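Long-range contact in Hut operon positive regulatory protein (Bacillus subtilis, PDB 4H4L), which binds cis-acting sequences on mRNA in the presence of histidine, suppressing transcription termination and switching on the hut operon for histidine use: residues 96-108 / 120-132. The protein carries 1 engineered substitution. Numbering follows the deposited sequence.
Sequences LLRTVGLRFAVLR and WIAVSLYGTIGAP. With HIS (histidine), chain Q.
Arg98 and Ile129 meet beside the bound histidine, the CD1 methyl of Ile129 lying 3.8 Å from Arg98 CD. With its chain extended from CG to NE, the arginine brings NH1 to ND1 of the bound histidine, which lies at the edge of the guanidinium and in its plane and accepts a weak hydrogen bond of 3.4 Å from NH1. Its other nitrogens are held by backbone carbonyls, NE by Leu92 and NH2 by Thr87, which fixes the group's rotation. Replacing Arg98 with alanine is likely to deprive the ligand's ND1 of this donor and the Leu92 and Thr87 carbonyls of their partner. Next to this pocket Leu97 CD1 abuts Pro132 CG at 3.3 Å, the two side chains crossing at about a right angle. The two segments form the antiparallel hairpin of strands 99-109 and 120-130, central in the four-stranded sheet. On the face packed against helix 70-87, Leu102 CD1 touches Leu125 CD2 (3.7 Å), which also reaches Phe104 CB. Farther along, Ile121, its CG1 anti to the backbone N (chi1 -168°), lays CD1 against Val106 CG1 at 3.8 Å. At Gly127, paired with Leu102, the chain turns a corner, and a CB there would clash with Gly101 O. Tyr126 points to the other face, as does the start of the Arg103 side chain; its hydroxyl is hydrogen-bonded to Glu139, while Arg103 N donates to Tyr126 O over 2.7 Å.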
loop_
_atom_site.group_PDB
_atom_site.type_symbol
_atom_site.label_atom_id
_atom_site.label_comp_id
_atom_site.label_asym_id
_atom_site.label_seq_id
_atom_site.Cartn_x
_atom_site.Cartn_y
_atom_site.Cartn_z
ATOM N N LEU A 96 9.727 5.894 -9.699
ATOM C CA LEU A 96 8.534 5.884 -10.540
ATOM C C LEU A 96 8.490 7.056 -11.530
ATOM O O LEU A 96 7.385 7.437 -11.964
ATOM C CB LEU A 96 7.254 5.904 -9.715
ATOM C CG LEU A 96 6.772 4.596 -9.102
ATOM C CD1 LEU A 96 5.469 4.857 -8.373
ATOM C CD2 LEU A 96 6.634 3.515 -10.172
ATOM N N LEU A 97 9.679 7.606 -11.854
ATOM C CA LEU A 97 9.878 8.595 -12.892
ATOM C C LEU A 97 9.007 9.805 -12.636
ATOM O O LEU A 97 8.371 10.344 -13.543
ATOM C CB LEU A 97 9.605 8.020 -14.291
ATOM C CG LEU A 97 10.025 8.806 -15.558
ATOM C CD1 LEU A 97 11.526 8.882 -15.762
ATOM C CD2 LEU A 97 9.463 8.132 -16.775
ATOM N N ARG A 98 8.962 10.216 -11.381
ATOM C CA ARG A 98 8.413 11.515 -11.052
ATOM C C ARG A 98 9.307 12.208 -10.047
ATOM O O ARG A 98 10.225 11.582 -9.428
ATOM C CB ARG A 98 6.991 11.406 -10.518
ATOM C CG ARG A 98 6.900 10.686 -9.211
ATOM C CD ARG A 98 5.475 10.307 -8.968
ATOM N NE ARG A 98 5.336 9.434 -7.821
ATOM C CZ ARG A 98 4.164 9.079 -7.299
ATOM N NH1 ARG A 98 3.036 9.561 -7.814
ATOM N NH2 ARG A 98 4.118 8.261 -6.254
ATOM N N THR A 99 9.034 13.504 -9.883
ATOM C CA THR A 99 9.868 14.358 -9.061
ATOM C C THR A 99 9.038 15.460 -8.442
ATOM O O THR A 99 7.947 15.762 -8.953
ATOM C CB THR A 99 11.026 14.933 -9.887
ATOM O OG1 THR A 99 11.956 15.555 -9.004
ATOM C CG2 THR A 99 10.547 15.937 -10.931
ATOM N N VAL A 100 9.542 16.009 -7.331
ATOM C CA VAL A 100 8.880 17.055 -6.560
ATOM C C VAL A 100 9.710 18.334 -6.438
ATOM O O VAL A 100 10.924 18.307 -6.314
ATOM C CB VAL A 100 8.577 16.614 -5.126
ATOM C CG1 VAL A 100 7.490 15.560 -5.084
ATOM C CG2 VAL A 100 9.836 16.101 -4.458
ATOM N N GLY A 101 9.025 19.465 -6.464
ATOM C CA GLY A 101 9.588 20.715 -6.008
ATOM C C GLY A 101 8.672 21.114 -4.862
ATOM O O GLY A 101 7.525 21.577 -5.090
ATOM N N LEU A 102 9.137 20.911 -3.626
ATOM C CA LEU A 102 8.281 21.234 -2.503
ATOM C C LEU A 102 8.671 22.535 -1.816
ATOM O O LEU A 102 9.721 23.131 -2.103
ATOM C CB LEU A 102 8.221 20.079 -1.517
ATOM C CG LEU A 102 7.556 18.780 -1.986
ATOM C CD1 LEU A 102 7.585 17.771 -0.854
ATOM C CD2 LEU A 102 6.118 19.005 -2.428
ATOM N N ARG A 103 7.771 22.998 -0.962
ATOM C CA ARG A 103 8.087 23.929 0.097
ATOM C C ARG A 103 7.440 23.269 1.298
ATOM O O ARG A 103 6.405 22.640 1.132
ATOM C CB ARG A 103 7.459 25.299 -0.163
ATOM C CG ARG A 103 7.758 26.330 0.936
ATOM C CD ARG A 103 7.142 27.714 0.694
ATOM N NE ARG A 103 7.305 28.598 1.864
ATOM C CZ ARG A 103 6.659 29.750 2.055
ATOM N NH1 ARG A 103 5.787 30.200 1.159
ATOM N NH2 ARG A 103 6.888 30.458 3.152
ATOM N N PHE A 104 8.044 23.409 2.477
ATOM C CA PHE A 104 7.537 22.818 3.718
ATOM C C PHE A 104 7.424 23.803 4.894
ATOM O O PHE A 104 8.267 24.699 5.079
ATOM C CB PHE A 104 8.389 21.593 4.136
ATOM C CG PHE A 104 9.844 21.910 4.368
ATOM C CD1 PHE A 104 10.313 22.221 5.656
ATOM C CD2 PHE A 104 10.758 21.890 3.308
ATOM C CE1 PHE A 104 11.653 22.531 5.870
ATOM C CE2 PHE A 104 12.120 22.187 3.519
ATOM C CZ PHE A 104 12.567 22.508 4.802
ATOM N N ALA A 105 6.380 23.607 5.682
ATOM C CA ALA A 105 6.205 24.301 6.927
ATOM C C ALA A 105 6.269 23.251 8.002
ATOM O O ALA A 105 5.772 22.146 7.765
ATOM C CB ALA A 105 4.848 24.958 6.943
ATOM N N VAL A 106 6.871 23.570 9.157
ATOM C CA VAL A 106 6.824 22.696 10.349
ATOM C C VAL A 106 6.384 23.445 11.608
ATOM O O VAL A 106 7.080 24.335 12.089
ATOM C CB VAL A 106 8.183 22.050 10.694
ATOM C CG1 VAL A 106 8.019 21.071 11.846
ATOM C CG2 VAL A 106 8.799 21.376 9.484
ATOM N N LEU A 107 5.240 23.056 12.153
ATOM C CA LEU A 107 4.712 23.664 13.368
ATOM C C LEU A 107 4.793 22.747 14.577
ATOM O O LEU A 107 4.538 21.549 14.461
ATOM C CB LEU A 107 3.265 24.103 13.174
ATOM C CG LEU A 107 2.965 25.575 12.927
ATOM C CD1 LEU A 107 1.497 25.825 13.208
ATOM C CD2 LEU A 107 3.796 26.468 13.830
ATOM N N ARG A 108 5.144 23.325 15.730
ATOM C CA ARG A 108 5.128 22.617 17.013
ATOM C C ARG A 108 4.532 23.433 18.181
ATOM O O ARG A 108 4.867 24.604 18.401
ATOM C CB ARG A 108 6.517 22.103 17.394
ATOM C CG ARG A 108 6.571 21.609 18.832
ATOM C CD ARG A 108 8.000 21.427 19.288
ATOM N NE ARG A 108 8.091 20.587 20.479
ATOM C CZ ARG A 108 9.156 19.849 20.786
ATOM N NH1 ARG A 108 10.226 19.860 19.981
ATOM N NH2 ARG A 108 9.157 19.100 21.894
ATOM N N TRP A 120 2.536 18.832 19.968
ATOM C CA TRP A 120 2.245 18.020 18.781
ATOM C C TRP A 120 2.979 18.654 17.642
ATOM O O TRP A 120 3.379 19.817 17.747
ATOM C CB TRP A 120 0.738 17.977 18.503
ATOM C CG TRP A 120 0.019 17.077 19.479
ATOM C CD1 TRP A 120 -0.052 17.218 20.858
ATOM C CD2 TRP A 120 -0.715 15.832 19.194
ATOM N NE1 TRP A 120 -0.750 16.185 21.428
ATOM C CE2 TRP A 120 -1.177 15.322 20.493
ATOM C CE3 TRP A 120 -1.022 15.114 18.044
ATOM C CZ2 TRP A 120 -1.915 14.154 20.606
ATOM C CZ3 TRP A 120 -1.766 13.941 18.173
ATOM C CH2 TRP A 120 -2.202 13.472 19.424
ATOM N N ILE A 121 3.194 17.923 16.548
ATOM C CA ILE A 121 3.944 18.500 15.417
ATOM C C ILE A 121 3.187 18.343 14.094
ATOM O O ILE A 121 2.344 17.467 13.953
ATOM C CB ILE A 121 5.401 17.969 15.371
ATOM C CG1 ILE A 121 6.261 18.778 14.405
ATOM C CG2 ILE A 121 5.447 16.489 15.053
ATOM C CD1 ILE A 121 7.734 18.466 14.547
ATOM N N ALA A 122 3.450 19.215 13.137
ATOM C CA ALA A 122 2.725 19.147 11.891
ATOM C C ALA A 122 3.706 19.444 10.818
ATOM O O ALA A 122 4.378 20.453 10.892
ATOM C CB ALA A 122 1.597 20.157 11.849
ATOM N N VAL A 123 3.809 18.536 9.847
ATOM C CA VAL A 123 4.701 18.700 8.729
ATOM C C VAL A 123 3.806 18.887 7.506
ATOM O O VAL A 123 3.021 18.007 7.183
ATOM C CB VAL A 123 5.614 17.482 8.615
ATOM C CG1 VAL A 123 6.628 17.680 7.521
ATOM C CG2 VAL A 123 6.332 17.234 9.938
ATOM N N SER A 124 3.852 20.056 6.879
ATOM C CA SER A 124 2.917 20.345 5.800
ATOM C C SER A 124 3.715 20.549 4.541
ATOM O O SER A 124 4.682 21.301 4.552
ATOM C CB SER A 124 2.083 21.608 6.093
ATOM O OG SER A 124 1.314 21.481 7.290
ATOM N N LEU A 125 3.324 19.878 3.461
ATOM C CA LEU A 125 4.103 19.921 2.236
ATOM C C LEU A 125 3.294 20.581 1.134
ATOM O O LEU A 125 2.115 20.276 1.012
ATOM C CB LEU A 125 4.429 18.496 1.829
ATOM C CG LEU A 125 5.328 17.710 2.770
ATOM C CD1 LEU A 125 5.354 16.251 2.347
ATOM C CD2 LEU A 125 6.728 18.291 2.710
ATOM N N TYR A 126 3.900 21.476 0.349
ATOM C CA TYR A 126 3.243 21.990 -0.870
ATOM C C TYR A 126 4.184 22.238 -2.037
ATOM O O TYR A 126 5.297 22.677 -1.864
ATOM C CB TYR A 126 2.372 23.237 -0.606
ATOM C CG TYR A 126 1.799 23.843 -1.873
ATOM C CD1 TYR A 126 2.365 24.996 -2.444
ATOM C CD2 TYR A 126 0.727 23.238 -2.533
ATOM C CE1 TYR A 126 1.867 25.536 -3.624
ATOM C CE2 TYR A 126 0.227 23.766 -3.712
ATOM C CZ TYR A 126 0.795 24.907 -4.249
ATOM O OH TYR A 126 0.282 25.417 -5.416
ATOM N N GLY A 127 3.715 21.972 -3.248
ATOM C CA GLY A 127 4.528 22.195 -4.425
ATOM C C GLY A 127 4.043 21.380 -5.595
ATOM O O GLY A 127 2.886 21.038 -5.698
ATOM N N THR A 128 4.929 21.074 -6.510
ATOM C CA THR A 128 4.518 20.248 -7.614
ATOM C C THR A 128 5.177 18.869 -7.625
ATOM O O THR A 128 6.147 18.611 -6.899
ATOM C CB THR A 128 4.845 20.898 -8.942
ATOM O OG1 THR A 128 6.247 20.752 -9.154
ATOM C CG2 THR A 128 4.429 22.360 -8.937
ATOM N N ILE A 129 4.591 18.016 -8.464
ATOM C CA ILE A 129 5.026 16.686 -8.756
ATOM C C ILE A 129 4.800 16.550 -10.261
ATOM O O ILE A 129 3.830 17.108 -10.803
ATOM C CB ILE A 129 4.204 15.655 -7.955
ATOM C CG1 ILE A 129 4.853 14.262 -8.045
ATOM C CG2 ILE A 129 2.724 15.686 -8.361
ATOM C CD1 ILE A 129 4.504 13.365 -6.883
ATOM N N GLY A 130 5.706 15.847 -10.943
ATOM C CA GLY A 130 5.649 15.760 -12.402
ATOM C C GLY A 130 6.840 14.994 -12.932
ATOM O O GLY A 130 7.651 14.467 -12.149
ATOM N N ALA A 131 6.937 14.939 -14.258
ATOM C CA ALA A 131 7.934 14.134 -14.941
ATOM C C ALA A 131 9.298 14.748 -14.758
ATOM O O ALA A 131 9.383 15.962 -14.529
ATOM C CB ALA A 131 7.601 14.027 -16.415
ATOM N N PRO A 132 10.375 13.922 -14.866
ATOM C CA PRO A 132 11.748 14.391 -14.613
ATOM C C PRO A 132 12.125 15.622 -15.428
ATOM O O PRO A 132 12.982 16.395 -14.998
ATOM C CB PRO A 132 12.609 13.193 -15.016
ATOM C CG PRO A 132 11.720 12.031 -14.744
ATOM C CD PRO A 132 10.367 12.486 -15.211
HETATM N N HIS Q . 5.800 11.290 -13.688
HETATM C CA HIS Q . 4.426 11.805 -13.456
HETATM C C HIS Q . 4.202 12.833 -14.469
HETATM O O HIS Q . 4.648 12.598 -15.579
HETATM C CB HIS Q . 4.286 12.421 -12.071
HETATM C CG HIS Q . 2.865 12.430 -11.515
HETATM N ND1 HIS Q . 2.547 11.905 -10.293
HETATM C CD2 HIS Q . 1.695 12.920 -12.031
HETATM C CE1 HIS Q . 1.250 12.063 -10.066
HETATM N NE2 HIS Q . 0.742 12.696 -11.107
HETATM O OXT HIS Q . 3.599 13.877 -14.199
#